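Local coordinates for protein LYND (Lyngbya aestuarii, PDB 4V1T) that probably catalyses the ATP-dependent cyclodehydration of cysteines in cyanobactin precursor peptides to thiazolines, as a YcaO-family heterocyclase, at residues Val114-Val119 with Leu153-Thr158; Asp160-Glu165 with Gly202-Leu207; Ile169-Leu174 with Cys311-Asp316; Gln177-Leu182 with Val195-Lys200; Ile306-Cys311 with Arg722-Leu727. One frame throughout, in Å; residues are numbered along the deposited sequence.

Contact 1: residues Val114-Val119 with Leu153-Thr158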
# COMPACT_ATOMS: atom_id res chain seq x y z
N VAL B 114 -3.66 -30.83 -22.91
CA VAL B 114 -3.39 -30.71 -21.48
C VAL B 114 -3.90 -31.98 -20.77
O VAL B 114 -4.77 -32.69 -21.30
CB VAL B 114 -4.08 -29.44 -20.94
CG1 VAL B 114 -4.54 -29.59 -19.50
CG2 VAL B 114 -3.16 -28.24 -21.09
N THR B 115 -3.35 -32.28 -19.59
CA THR B 115 -3.86 -33.37 -18.77
C THR B 115 -4.41 -32.83 -17.46
O THR B 115 -3.85 -31.88 -16.90
CB THR B 115 -2.79 -34.44 -18.47
OG1 THR B 115 -1.68 -33.85 -17.78
CG2 THR B 115 -2.30 -35.08 -19.76
N LEU B 116 -5.51 -33.42 -17.00
CA LEU B 116 -6.09 -33.12 -15.69
C LEU B 116 -5.87 -34.31 -14.76
O LEU B 116 -5.96 -35.46 -15.18
CB LEU B 116 -7.59 -32.82 -15.80
CG LEU B 116 -8.02 -31.80 -16.85
CD1 LEU B 116 -9.48 -31.42 -16.64
CD2 LEU B 116 -7.15 -30.55 -16.83
N THR B 117 -5.58 -34.02 -13.49
CA THR B 117 -5.33 -35.06 -12.49
C THR B 117 -5.97 -34.67 -11.15
O THR B 117 -5.54 -33.71 -10.52
CB THR B 117 -3.82 -35.30 -12.28
OG1 THR B 117 -3.15 -35.40 -13.55
CG2 THR B 117 -3.59 -36.58 -11.47
N PRO B 118 -7.00 -35.40 -10.72
CA PRO B 118 -7.54 -35.10 -9.39
C PRO B 118 -6.69 -35.69 -8.26
O PRO B 118 -5.96 -36.65 -8.45
CB PRO B 118 -8.91 -35.78 -9.41
CG PRO B 118 -8.69 -36.96 -10.31
CD PRO B 118 -7.76 -36.47 -11.39
N VAL B 119 -6.81 -35.08 -7.09
CA VAL B 119 -6.12 -35.53 -5.89
C VAL B 119 -7.04 -35.21 -4.71
O VAL B 119 -7.81 -34.24 -4.75
CB VAL B 119 -4.72 -34.87 -5.75
CG1 VAL B 119 -4.84 -33.38 -5.61
CG2 VAL B 119 -3.96 -35.44 -4.56
N LEU B 153 1.29 -29.08 -20.17
CA LEU B 153 0.83 -28.75 -18.82
C LEU B 153 -0.04 -29.84 -18.21
O LEU B 153 -1.01 -30.29 -18.82
CB LEU B 153 0.05 -27.44 -18.85
CG LEU B 153 -0.36 -26.89 -17.48
CD1 LEU B 153 0.86 -26.36 -16.74
CD2 LEU B 153 -1.41 -25.81 -17.65
N ASN B 154 0.31 -30.25 -17.00
CA ASN B 154 -0.55 -31.12 -16.20
C ASN B 154 -1.26 -30.27 -15.16
O ASN B 154 -0.62 -29.59 -14.37
CB ASN B 154 0.25 -32.24 -15.54
CG ASN B 154 -0.62 -33.22 -14.76
OD1 ASN B 154 -1.74 -33.52 -15.16
ND2 ASN B 154 -0.10 -33.70 -13.65
N VAL B 155 -2.59 -30.29 -15.16
CA VAL B 155 -3.38 -29.54 -14.20
C VAL B 155 -3.86 -30.45 -13.08
O VAL B 155 -4.54 -31.45 -13.32
CB VAL B 155 -4.59 -28.89 -14.88
CG1 VAL B 155 -5.33 -28.00 -13.90
CG2 VAL B 155 -4.14 -28.07 -16.07
N VAL B 156 -3.50 -30.10 -11.84
CA VAL B 156 -3.85 -30.90 -10.68
C VAL B 156 -4.91 -30.19 -9.84
O VAL B 156 -4.67 -29.11 -9.32
CB VAL B 156 -2.61 -31.19 -9.81
CG1 VAL B 156 -2.98 -32.08 -8.62
CG2 VAL B 156 -1.53 -31.86 -10.64
N LEU B 157 -6.07 -30.82 -9.70
CA LEU B 157 -7.16 -30.27 -8.89
C LEU B 157 -7.12 -30.92 -7.52
O LEU B 157 -7.19 -32.15 -7.41
CB LEU B 157 -8.52 -30.51 -9.54
CG LEU B 157 -8.63 -30.47 -11.06
CD1 LEU B 157 -10.09 -30.56 -11.46
CD2 LEU B 157 -8.02 -29.22 -11.64
N THR B 158 -7.01 -30.11 -6.47
CA THR B 158 -6.91 -30.61 -5.11
C THR B 158 -7.96 -29.94 -4.24
O THR B 158 -8.53 -28.92 -4.63
CB THR B 158 -5.52 -30.36 -4.50
OG1 THR B 158 -5.41 -31.06 -3.25
CG2 THR B 158 -5.26 -28.87 -4.29
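Thr115 and Thr117 pair with the strand of Asn154-Leu157 through their backbones. Val155 makes two bonds to one strand, 114-118: its N gives a nearly straight bond of 2.7 Å to Thr115 O, and its O accepts from Thr117 N at 2.8 Å. Leu157 N and Val119 N carry the pairing onward, to Thr117 O and Leu157 O. On the face bearing the threonines, Asn154 extends its amide, with CG anti to the backbone N (chi1 -177°), across both hydroxyls. A leucine in its place would probably leave those two hydroxyls against an apolar branch. These are neighbouring parallel strands of a mixed sheet with helices packed on both faces. On the face of Leu116 and Val155, Leu116 CD2 lies 3.6 Å from Val155 CB, branched apolar residues suiting a face covered by helix 124-135. Helix 165-176 covers the threonine face through Leu166 and Ile169, which rest on Val156. Val119 CG1 presses on Thr158 CB at 3.3 Å, a tight fit, while Thr158 OG1 bonds to Asp160 O.

Contact 2: residues Asp160-Glu165 with Gly202-Leu207. With ZN (zinc ion), chain K.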
# COMPACT_ATOMS: atom_id res chain seq x y z
N ASP B 160 -6.91 -29.58 -1.00
CA ASP B 160 -5.97 -28.97 -0.08
C ASP B 160 -4.58 -28.98 -0.69
O ASP B 160 -4.20 -29.96 -1.34
CB ASP B 160 -5.98 -29.69 1.28
CG ASP B 160 -5.35 -28.87 2.38
OD1 ASP B 160 -6.07 -28.07 3.02
OD2 ASP B 160 -4.13 -29.01 2.61
N TYR B 161 -3.82 -27.92 -0.46
CA TYR B 161 -2.48 -27.79 -1.05
C TYR B 161 -1.40 -28.58 -0.30
O TYR B 161 -0.26 -28.61 -0.73
CB TYR B 161 -2.09 -26.33 -1.14
CG TYR B 161 -2.53 -25.67 -2.44
CD1 TYR B 161 -3.79 -25.90 -2.97
CD2 TYR B 161 -1.69 -24.81 -3.13
CE1 TYR B 161 -4.20 -25.29 -4.15
CE2 TYR B 161 -2.08 -24.21 -4.31
CZ TYR B 161 -3.33 -24.45 -4.81
OH TYR B 161 -3.72 -23.84 -5.98
N LEU B 162 -1.77 -29.21 0.81
CA LEU B 162 -0.84 -30.06 1.56
C LEU B 162 -1.22 -31.54 1.47
O LEU B 162 -0.78 -32.35 2.28
CB LEU B 162 -0.76 -29.63 3.03
CG LEU B 162 -0.01 -28.32 3.32
CD1 LEU B 162 -0.06 -28.02 4.81
CD2 LEU B 162 1.43 -28.38 2.85
N GLN B 163 -2.02 -31.89 0.46
CA GLN B 163 -2.33 -33.29 0.21
C GLN B 163 -1.04 -34.07 -0.05
O GLN B 163 -0.29 -33.72 -0.95
CB GLN B 163 -3.26 -33.44 -0.99
CG GLN B 163 -4.73 -33.18 -0.68
CD GLN B 163 -5.39 -34.33 0.05
OE1 GLN B 163 -4.71 -35.25 0.51
NE2 GLN B 163 -6.71 -34.30 0.16
N PRO B 164 -0.78 -35.12 0.75
CA PRO B 164 0.50 -35.83 0.64
C PRO B 164 0.81 -36.41 -0.75
O PRO B 164 1.97 -36.61 -1.07
CB PRO B 164 0.39 -36.95 1.69
CG PRO B 164 -1.03 -37.02 2.08
CD PRO B 164 -1.58 -35.64 1.87
N GLU B 165 -0.22 -36.67 -1.56
CA GLU B 165 0.00 -37.18 -2.90
C GLU B 165 0.71 -36.16 -3.80
O GLU B 165 1.35 -36.53 -4.78
CB GLU B 165 -1.32 -37.59 -3.54
CG GLU B 165 -1.15 -38.04 -4.99
CD GLU B 165 -2.39 -38.66 -5.59
OE1 GLU B 165 -3.33 -39.00 -4.83
OE2 GLU B 165 -2.41 -38.82 -6.83
N GLY B 202 9.90 -22.39 -7.90
CA GLY B 202 10.00 -23.27 -6.76
C GLY B 202 9.19 -24.53 -7.02
O GLY B 202 8.34 -24.54 -7.89
N CYS B 203 9.48 -25.59 -6.28
CA CYS B 203 8.73 -26.83 -6.38
C CYS B 203 7.57 -26.81 -5.38
O CYS B 203 7.38 -25.83 -4.65
CB CYS B 203 9.66 -28.02 -6.14
SG CYS B 203 10.43 -28.08 -4.48
N TRP B 204 6.79 -27.89 -5.35
CA TRP B 204 5.69 -27.97 -4.40
C TRP B 204 6.22 -28.03 -2.97
O TRP B 204 5.56 -27.57 -2.04
CB TRP B 204 4.83 -29.19 -4.68
CG TRP B 204 3.83 -29.47 -3.60
CD1 TRP B 204 2.57 -28.96 -3.49
CD2 TRP B 204 4.02 -30.31 -2.47
NE1 TRP B 204 1.96 -29.43 -2.35
CE2 TRP B 204 2.83 -30.27 -1.71
CE3 TRP B 204 5.09 -31.10 -2.02
CZ2 TRP B 204 2.67 -31.00 -0.53
CZ3 TRP B 204 4.93 -31.82 -0.84
CH2 TRP B 204 3.73 -31.76 -0.11
N ASP B 205 7.43 -28.56 -2.81
CA ASP B 205 8.04 -28.65 -1.50
C ASP B 205 8.46 -27.26 -0.99
O ASP B 205 8.40 -26.99 0.22
CB ASP B 205 9.25 -29.58 -1.54
CG ASP B 205 9.42 -30.38 -0.27
OD1 ASP B 205 8.90 -29.96 0.78
OD2 ASP B 205 10.06 -31.45 -0.33
N CYS B 206 8.91 -26.40 -1.91
CA CYS B 206 9.18 -24.99 -1.58
C CYS B 206 7.95 -24.34 -0.96
O CYS B 206 8.04 -23.61 0.02
CB CYS B 206 9.60 -24.19 -2.82
SG CYS B 206 11.19 -24.62 -3.55
N LEU B 207 6.80 -24.61 -1.56
CA LEU B 207 5.52 -24.09 -1.10
C LEU B 207 5.10 -24.77 0.21
O LEU B 207 4.70 -24.11 1.18
CB LEU B 207 4.46 -24.29 -2.18
CG LEU B 207 3.01 -23.99 -1.83
CD1 LEU B 207 2.81 -22.51 -1.57
CD2 LEU B 207 2.09 -24.45 -2.94
ZN ZN K . 11.89 -26.86 -3.90
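Trp204 meets Tyr161 with the edge of its indole, not a face. Trp204 NE1 gives its hydrogen to Tyr161 O at 2.9 Å; the oxygen lies close to the ring plane, 14° out of it, while the nitrogen is tilted 21° from the plane of the carbonyl. Tryptophan suits this place because its large apolar rings fill the space between helix start and turn yet carry an N-H at the rim. The indole gets there because CG stands anti to the backbone N (chi1 170°). Beside it, Leu207 CD2 approaches the edge of the phenol ring, 3.8 Å from Tyr161 CD2, and Leu162 rests loosely against the indole rim. The accepting carbonyl is set by a type I turn, Asp160 to Gln163, reinforced by an Asx turn in which Leu162 N bonds to Asp160 OD2 at 3.0 Å. At the helix start, Cys203 and Cys206 form a weakly bonded capping box, and both sulfurs bind the zinc ion, Cys203 SG at 2.0 Å. Tyr161 OH reaches Gly193 O. The turn following strand 154-157 is joined to helix 204-213, while Trp204 also packs on helix 165-176 and strand 180-184.

Contact 3: residues Ile169-Leu174 with Cys311-Asp316. With ZN (zinc ion), chain K.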
# COMPACT_ATOMS: atom_id res chain seq x y z
N ILE B 169 3.63 -36.32 -7.02
CA ILE B 169 3.45 -35.66 -8.30
C ILE B 169 4.61 -34.68 -8.54
O ILE B 169 5.16 -34.60 -9.64
CB ILE B 169 2.11 -34.91 -8.36
CG1 ILE B 169 0.96 -35.93 -8.38
CG2 ILE B 169 2.05 -34.00 -9.60
CD1 ILE B 169 -0.42 -35.30 -8.36
N ASN B 170 4.98 -33.97 -7.48
CA ASN B 170 6.10 -33.04 -7.51
C ASN B 170 7.43 -33.74 -7.82
O ASN B 170 8.29 -33.19 -8.51
CB ASN B 170 6.19 -32.31 -6.17
CG ASN B 170 7.26 -31.23 -6.17
OD1 ASN B 170 7.21 -30.30 -6.96
ND2 ASN B 170 8.23 -31.36 -5.29
N LYS B 171 7.59 -34.96 -7.33
CA LYS B 171 8.84 -35.70 -7.54
C LYS B 171 8.98 -36.17 -8.98
O LYS B 171 10.06 -36.08 -9.56
CB LYS B 171 8.92 -36.90 -6.61
CG LYS B 171 9.31 -36.56 -5.18
CD LYS B 171 10.68 -35.90 -5.13
CE LYS B 171 11.54 -36.43 -3.99
NZ LYS B 171 12.99 -36.16 -4.22
N GLN B 172 7.88 -36.68 -9.54
CA GLN B 172 7.87 -37.11 -10.92
C GLN B 172 8.07 -35.93 -11.86
O GLN B 172 8.77 -36.04 -12.85
CB GLN B 172 6.56 -37.82 -11.26
CG GLN B 172 6.40 -39.17 -10.59
CD GLN B 172 5.10 -39.86 -10.98
OE1 GLN B 172 4.13 -39.20 -11.36
NE2 GLN B 172 5.08 -41.18 -10.91
N ALA B 173 7.42 -34.81 -11.53
CA ALA B 173 7.49 -33.62 -12.37
C ALA B 173 8.91 -33.08 -12.44
O ALA B 173 9.36 -32.63 -13.49
CB ALA B 173 6.54 -32.55 -11.84
N LEU B 174 9.63 -33.13 -11.33
CA LEU B 174 11.01 -32.65 -11.29
C LEU B 174 11.94 -33.56 -12.10
O LEU B 174 12.87 -33.07 -12.75
CB LEU B 174 11.50 -32.54 -9.85
CG LEU B 174 10.91 -31.40 -9.02
CD1 LEU B 174 11.39 -31.50 -7.58
CD2 LEU B 174 11.27 -30.04 -9.60
N CYS B 311 16.18 -26.02 -0.80
CA CYS B 311 15.08 -26.97 -0.78
C CYS B 311 15.60 -28.41 -0.79
O CYS B 311 16.39 -28.77 -1.66
CB CYS B 311 14.16 -26.76 -1.99
SG CYS B 311 12.78 -27.92 -2.04
N PRO B 312 15.15 -29.24 0.17
CA PRO B 312 15.57 -30.65 0.18
C PRO B 312 15.23 -31.41 -1.10
O PRO B 312 15.86 -32.42 -1.37
CB PRO B 312 14.78 -31.26 1.36
CG PRO B 312 13.85 -30.19 1.84
CD PRO B 312 14.41 -28.88 1.39
N THR B 313 14.27 -30.93 -1.88
CA THR B 313 13.80 -31.66 -3.06
C THR B 313 14.39 -31.10 -4.36
O THR B 313 15.00 -31.84 -5.12
CB THR B 313 12.26 -31.61 -3.14
OG1 THR B 313 11.71 -32.02 -1.89
CG2 THR B 313 11.74 -32.51 -4.23
N CYS B 314 14.20 -29.80 -4.61
CA CYS B 314 14.62 -29.20 -5.87
C CYS B 314 15.89 -28.34 -5.77
O CYS B 314 16.33 -27.77 -6.75
CB CYS B 314 13.48 -28.36 -6.46
SG CYS B 314 13.30 -26.73 -5.71
N GLY B 315 16.48 -28.26 -4.58
CA GLY B 315 17.64 -27.40 -4.36
C GLY B 315 18.80 -28.13 -3.72
O GLY B 315 18.89 -29.36 -3.79
N ASP B 316 19.69 -27.36 -3.10
CA ASP B 316 20.83 -27.90 -2.38
C ASP B 316 20.64 -27.69 -0.87
O ASP B 316 20.97 -26.63 -0.34
CB ASP B 316 22.13 -27.22 -2.85
CG ASP B 316 23.35 -27.68 -2.05
OD1 ASP B 316 23.32 -28.78 -1.45
OD2 ASP B 316 24.34 -26.92 -2.04
ZN ZN K . 11.89 -26.86 -3.90
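Thr313, whose methyl packs on Leu174, gives its backbone N-H to Cys311 SG at 3.4 Å; Cys314 N reaches the same sulfur at 3.5 Å, almost straight (175°), and the zinc ion binds it at 2.3 Å. This is a zinc knuckle, the Cys-Pro-Thr-Cys-Gly turn whose N-H groups point at a metal-bound thiolate and would be expected to temper its negative charge. Gly315 N closes the turn on Cys311 O, and a side chain at Gly315 would run into Cys311 N. Cys314, Cys203 and Cys206 complete the four-cysteine site. Helix 165-176 meets the knuckle through the methyl of Thr313; with CG2 anti to the backbone N it is the methyl, not the hydroxyl, that meets Leu174 and Lys171. Leu174 CD1 touches Thr313 CG2 at 3.5 Å, the side chains crossing at about a right angle. Lys171, bent along its chain, lays its CD 3.7 Å from Thr313 CG2, its aliphatic part doing the packing. Asn170 comes from the opposite direction with ND2; its OD1 accepts from Trp204 N, holding the helix to the other zinc-binding segment. Leu174 CD1 also reaches Cys314 CB at 3.9 Å.

Contact 4: residues Gln177-Leu182 with Val195-Lys200; sequences QQTWLL and VFVPGK
Trp180 and Phe196 bond to each other twice through their backbones. Phe196 N gives a short bond of 2.7 Å to Trp180 O, and Trp180 N returns one of 3.2 Å to Phe196 O, which also receives a CH contact from Thr179 CA. On the opposite edge of its strand, the backbone of Leu181 is satisfied by Asn154 and Val156. Thr179 O accepts from Gln178 NE2 at 3.0 Å, the amide lying flat to the bond; that nitrogen also reaches Thr151 O. Strands 180-184 and 189-196 form an antiparallel beta hairpin, here near its open end, where Val197 N turns to Thr201 OG1 and Pro198, having no N-H to offer, sets its ring against Gln178 O. The rings of the bonded pair form an offset stack, centroids 4.2 Å apart and planes at 26°, with Phe196 CB over the five-membered ring. The indole can lie so because CG sits between the backbone N and carbonyl carbon (chi1 56°). With an alanine here, Phe196 would probably lose the flat surface over its face, opening a gap toward Asn170 and Ala173. Across the sheet, Thr179 CG2 presses Val195 CG1 at 3.4 Å, and both residues touch Trp267.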
# COMPACT_ATOMS: atom_id res chain seq x y z
N GLN B 177 10.78 -33.31 -15.77
CA GLN B 177 10.77 -31.92 -16.23
C GLN B 177 9.38 -31.55 -16.76
O GLN B 177 9.25 -30.85 -17.76
CB GLN B 177 11.86 -31.68 -17.27
CG GLN B 177 13.19 -31.28 -16.64
CD GLN B 177 14.37 -31.41 -17.59
OE1 GLN B 177 15.48 -31.75 -17.18
NE2 GLN B 177 14.14 -31.13 -18.87
N GLN B 178 8.35 -32.01 -16.05
CA GLN B 178 6.96 -31.72 -16.40
C GLN B 178 6.49 -30.45 -15.71
O GLN B 178 6.59 -30.32 -14.49
CB GLN B 178 6.07 -32.91 -16.01
CG GLN B 178 4.57 -32.70 -16.22
CD GLN B 178 4.18 -32.69 -17.68
OE1 GLN B 178 4.46 -33.63 -18.41
NE2 GLN B 178 3.52 -31.62 -18.12
N THR B 179 5.96 -29.52 -16.49
CA THR B 179 5.36 -28.32 -15.94
C THR B 179 3.91 -28.64 -15.56
O THR B 179 3.18 -29.26 -16.33
CB THR B 179 5.41 -27.16 -16.95
OG1 THR B 179 6.76 -26.75 -17.14
CG2 THR B 179 4.61 -25.97 -16.45
N TRP B 180 3.50 -28.23 -14.37
CA TRP B 180 2.16 -28.53 -13.91
C TRP B 180 1.55 -27.38 -13.12
O TRP B 180 2.27 -26.52 -12.62
CB TRP B 180 2.15 -29.81 -13.07
CG TRP B 180 3.10 -29.81 -11.89
CD1 TRP B 180 4.46 -29.75 -11.94
CD2 TRP B 180 2.75 -29.92 -10.50
NE1 TRP B 180 4.98 -29.79 -10.67
CE2 TRP B 180 3.95 -29.90 -9.77
CE3 TRP B 180 1.54 -30.03 -9.81
CZ2 TRP B 180 3.98 -29.97 -8.38
CZ3 TRP B 180 1.57 -30.10 -8.42
CH2 TRP B 180 2.78 -30.08 -7.72
N LEU B 181 0.22 -27.39 -13.02
CA LEU B 181 -0.55 -26.35 -12.35
C LEU B 181 -1.37 -26.94 -11.20
O LEU B 181 -1.92 -28.03 -11.31
CB LEU B 181 -1.48 -25.66 -13.34
CG LEU B 181 -2.61 -24.79 -12.76
CD1 LEU B 181 -2.05 -23.57 -12.06
CD2 LEU B 181 -3.57 -24.36 -13.85
N LEU B 182 -1.43 -26.20 -10.09
CA LEU B 182 -2.26 -26.59 -8.96
C LEU B 182 -3.47 -25.67 -8.88
O LEU B 182 -3.36 -24.47 -9.13
CB LEU B 182 -1.48 -26.53 -7.65
CG LEU B 182 -1.17 -27.83 -6.91
CD1 LEU B 182 -0.52 -27.49 -5.58
CD2 LEU B 182 -2.40 -28.69 -6.71
N VAL B 195 1.84 -22.32 -11.35
CA VAL B 195 2.42 -23.17 -12.36
C VAL B 195 3.84 -23.48 -11.90
O VAL B 195 4.66 -22.57 -11.75
CB VAL B 195 2.46 -22.50 -13.75
CG1 VAL B 195 3.36 -23.27 -14.71
CG2 VAL B 195 1.05 -22.39 -14.31
N PHE B 196 4.11 -24.76 -11.66
CA PHE B 196 5.45 -25.22 -11.32
C PHE B 196 6.24 -25.52 -12.59
O PHE B 196 5.84 -26.36 -13.39
CB PHE B 196 5.38 -26.49 -10.45
CG PHE B 196 4.66 -26.30 -9.14
CD1 PHE B 196 5.29 -25.71 -8.07
CD2 PHE B 196 3.35 -26.71 -8.99
CE1 PHE B 196 4.64 -25.55 -6.87
CE2 PHE B 196 2.69 -26.57 -7.78
CZ PHE B 196 3.33 -25.98 -6.72
N VAL B 197 7.36 -24.84 -12.76
CA VAL B 197 8.29 -25.12 -13.84
C VAL B 197 9.61 -25.64 -13.24
O VAL B 197 10.40 -24.85 -12.72
CB VAL B 197 8.58 -23.86 -14.70
CG1 VAL B 197 9.40 -24.25 -15.92
CG2 VAL B 197 7.28 -23.20 -15.14
N PRO B 198 9.84 -26.97 -13.30
CA PRO B 198 11.05 -27.57 -12.73
C PRO B 198 12.34 -26.92 -13.23
O PRO B 198 12.55 -26.86 -14.43
CB PRO B 198 10.97 -29.02 -13.20
CG PRO B 198 9.52 -29.29 -13.29
CD PRO B 198 8.90 -28.00 -13.76
N GLY B 199 13.16 -26.44 -12.30
CA GLY B 199 14.40 -25.75 -12.64
C GLY B 199 14.30 -24.23 -12.62
O GLY B 199 15.30 -23.54 -12.42
N LYS B 200 13.09 -23.70 -12.81
CA LYS B 200 12.88 -22.26 -12.83
C LYS B 200 12.16 -21.76 -11.58
O LYS B 200 12.71 -20.99 -10.81
CB LYS B 200 12.09 -21.85 -14.07
CG LYS B 200 12.92 -21.92 -15.33
CD LYS B 200 12.12 -21.60 -16.58
CE LYS B 200 12.61 -22.41 -17.77
NZ LYS B 200 14.09 -22.34 -17.91

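Contact 5: residues Ile306-Cys311 with Arg722-Leu727; sequences IKRSQC and RPDIGL. With ZN (zinc ion), chain K.
Asp724 is held by two side chains of the facing loop, the close-fitting part of the contact. Arg308 NE bonds to Asp724 OD2 at 2.9 Å in a salt bridge; the oxygen lies in the guanidinium plane, but the nitrogen stands well above the carboxylate plane. Gln310 NE2 bonds to Asp724 OD1 at 3.0 Å, also from above, with amide and carboxylate planes nearly perpendicular (84°). The bend of Gln310 at chi2 (-85°) turns its amide along Pro723, whose CD lies 3.5 Å from NE2. Ile306 CG2 covers the base of the acid, 3.9 Å from Asp724 CB. Toward the guanidinium ends the fit gives way to water: one molecule accepts from Arg308 NH2 and donates to Asp724 OD2, while another accepts from both Gln310 NE2 and Arg722 NH1. Ser309 touches Pro723 only loosely. Arg722 is held chiefly by Glu436, and Asp724 OD2 also salt-bridges Arg210 of helix 204-213. With two arginines on one carboxylate, Asp724 is likely to stay ionised, so charge as well as packing joins the YcaO region to the loop that runs into zinc ligand Cys311.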
# COMPACT_ATOMS: atom_id res chain seq x y z
N ILE B 306 8.69 -18.13 -3.60
CA ILE B 306 10.13 -18.06 -3.78
C ILE B 306 10.68 -19.47 -3.93
O ILE B 306 10.36 -20.36 -3.16
CB ILE B 306 10.82 -17.35 -2.59
CG1 ILE B 306 10.58 -15.84 -2.65
CG2 ILE B 306 12.34 -17.58 -2.62
CD1 ILE B 306 9.22 -15.41 -2.19
N LYS B 307 11.51 -19.68 -4.94
CA LYS B 307 12.23 -20.93 -5.10
C LYS B 307 13.34 -20.97 -4.06
O LYS B 307 14.26 -20.16 -4.09
CB LYS B 307 12.80 -21.04 -6.51
CG LYS B 307 13.71 -22.25 -6.73
CD LYS B 307 14.22 -22.27 -8.16
CE LYS B 307 15.68 -22.68 -8.26
NZ LYS B 307 15.84 -24.14 -8.47
N ARG B 308 13.24 -21.90 -3.12
CA ARG B 308 14.21 -22.01 -2.03
C ARG B 308 15.46 -22.72 -2.52
O ARG B 308 15.41 -23.86 -2.96
CB ARG B 308 13.59 -22.75 -0.83
CG ARG B 308 12.24 -22.18 -0.41
CD ARG B 308 11.67 -22.92 0.79
NE ARG B 308 12.51 -22.72 1.99
CZ ARG B 308 13.05 -23.69 2.71
NH1 ARG B 308 12.87 -24.97 2.40
NH2 ARG B 308 13.78 -23.38 3.78
N SER B 309 16.59 -22.04 -2.42
CA SER B 309 17.87 -22.61 -2.87
C SER B 309 18.27 -23.83 -2.05
O SER B 309 18.96 -24.71 -2.55
CB SER B 309 18.99 -21.57 -2.79
OG SER B 309 18.56 -20.33 -3.32
N GLN B 310 17.82 -23.86 -0.80
CA GLN B 310 18.15 -24.94 0.12
C GLN B 310 17.05 -25.98 0.20
O GLN B 310 16.99 -26.75 1.15
CB GLN B 310 18.46 -24.37 1.51
CG GLN B 310 17.27 -23.88 2.32
CD GLN B 310 16.88 -22.45 2.00
OE1 GLN B 310 16.81 -22.05 0.83
NE2 GLN B 310 16.60 -21.67 3.04
N CYS B 311 16.18 -26.02 -0.80
CA CYS B 311 15.08 -26.97 -0.78
C CYS B 311 15.60 -28.41 -0.79
O CYS B 311 16.39 -28.77 -1.66
CB CYS B 311 14.16 -26.76 -1.99
SG CYS B 311 12.78 -27.92 -2.04
N ARG B 722 18.53 -16.87 5.90
CA ARG B 722 18.01 -17.90 5.00
C ARG B 722 18.01 -17.33 3.58
O ARG B 722 17.48 -16.24 3.37
CB ARG B 722 16.61 -18.31 5.42
CG ARG B 722 16.46 -18.59 6.91
CD ARG B 722 17.09 -19.92 7.31
NE ARG B 722 17.14 -20.09 8.77
CZ ARG B 722 17.37 -21.24 9.38
NH1 ARG B 722 17.58 -22.36 8.69
NH2 ARG B 722 17.40 -21.29 10.70
N PRO B 723 18.62 -18.05 2.61
CA PRO B 723 18.74 -17.48 1.26
C PRO B 723 17.41 -17.17 0.58
O PRO B 723 17.35 -16.26 -0.23
CB PRO B 723 19.47 -18.59 0.47
CG PRO B 723 20.12 -19.43 1.50
CD PRO B 723 19.24 -19.38 2.70
N ASP B 724 16.37 -17.93 0.91
CA ASP B 724 15.04 -17.70 0.36
C ASP B 724 14.35 -16.48 1.02
O ASP B 724 13.31 -16.02 0.55
CB ASP B 724 14.16 -18.95 0.54
CG ASP B 724 14.02 -19.38 1.99
OD1 ASP B 724 14.98 -19.17 2.76
OD2 ASP B 724 12.96 -19.92 2.35
N ILE B 725 14.94 -15.99 2.10
CA ILE B 725 14.45 -14.79 2.79
C ILE B 725 15.19 -13.55 2.31
O ILE B 725 14.57 -12.55 1.95
CB ILE B 725 14.63 -14.92 4.31
CG1 ILE B 725 13.79 -16.08 4.85
CG2 ILE B 725 14.26 -13.62 5.02
CD1 ILE B 725 12.29 -15.90 4.69
N GLY B 726 16.52 -13.63 2.31
CA GLY B 726 17.37 -12.54 1.81
C GLY B 726 17.81 -11.61 2.92
O GLY B 726 19.00 -11.38 3.10
N LEU B 727 16.84 -11.08 3.66
CA LEU B 727 17.13 -10.21 4.80
C LEU B 727 18.06 -10.91 5.78
O LEU B 727 17.80 -12.03 6.21
CB LEU B 727 15.83 -9.83 5.52
CG LEU B 727 15.97 -8.81 6.66
CD1 LEU B 727 16.34 -7.43 6.12
CD2 LEU B 727 14.69 -8.75 7.47
ZN ZN K . 11.89 -26.86 -3.90
O HOH W 1 13.73 -20.86 4.93
O HOH W 2 17.02 -22.94 5.67

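In the fold
Contact 1 closes before the others open. Contacts 1 and 4 share one mixed sheet: strands 154-157 and 180-184 are neighbours in it, and the contact centres lie about 12 Å apart. Helix 165-176 connects these strands and carries one side of contact 3. Contacts 2 and 3 alternate along the chain, with centres about 10 Å apart, and each brings two cysteines to the same zinc ion; the hairpin of contact 4 lies between the two segments of both. Contact 5 reaches furthest along the chain, to 722-727, and alternates with contact 3, with which it shares Cys311. Its centre is about 27 Å from that of contact 1, and it joins the loop before Cys311 to the YcaO region some 400 residues later.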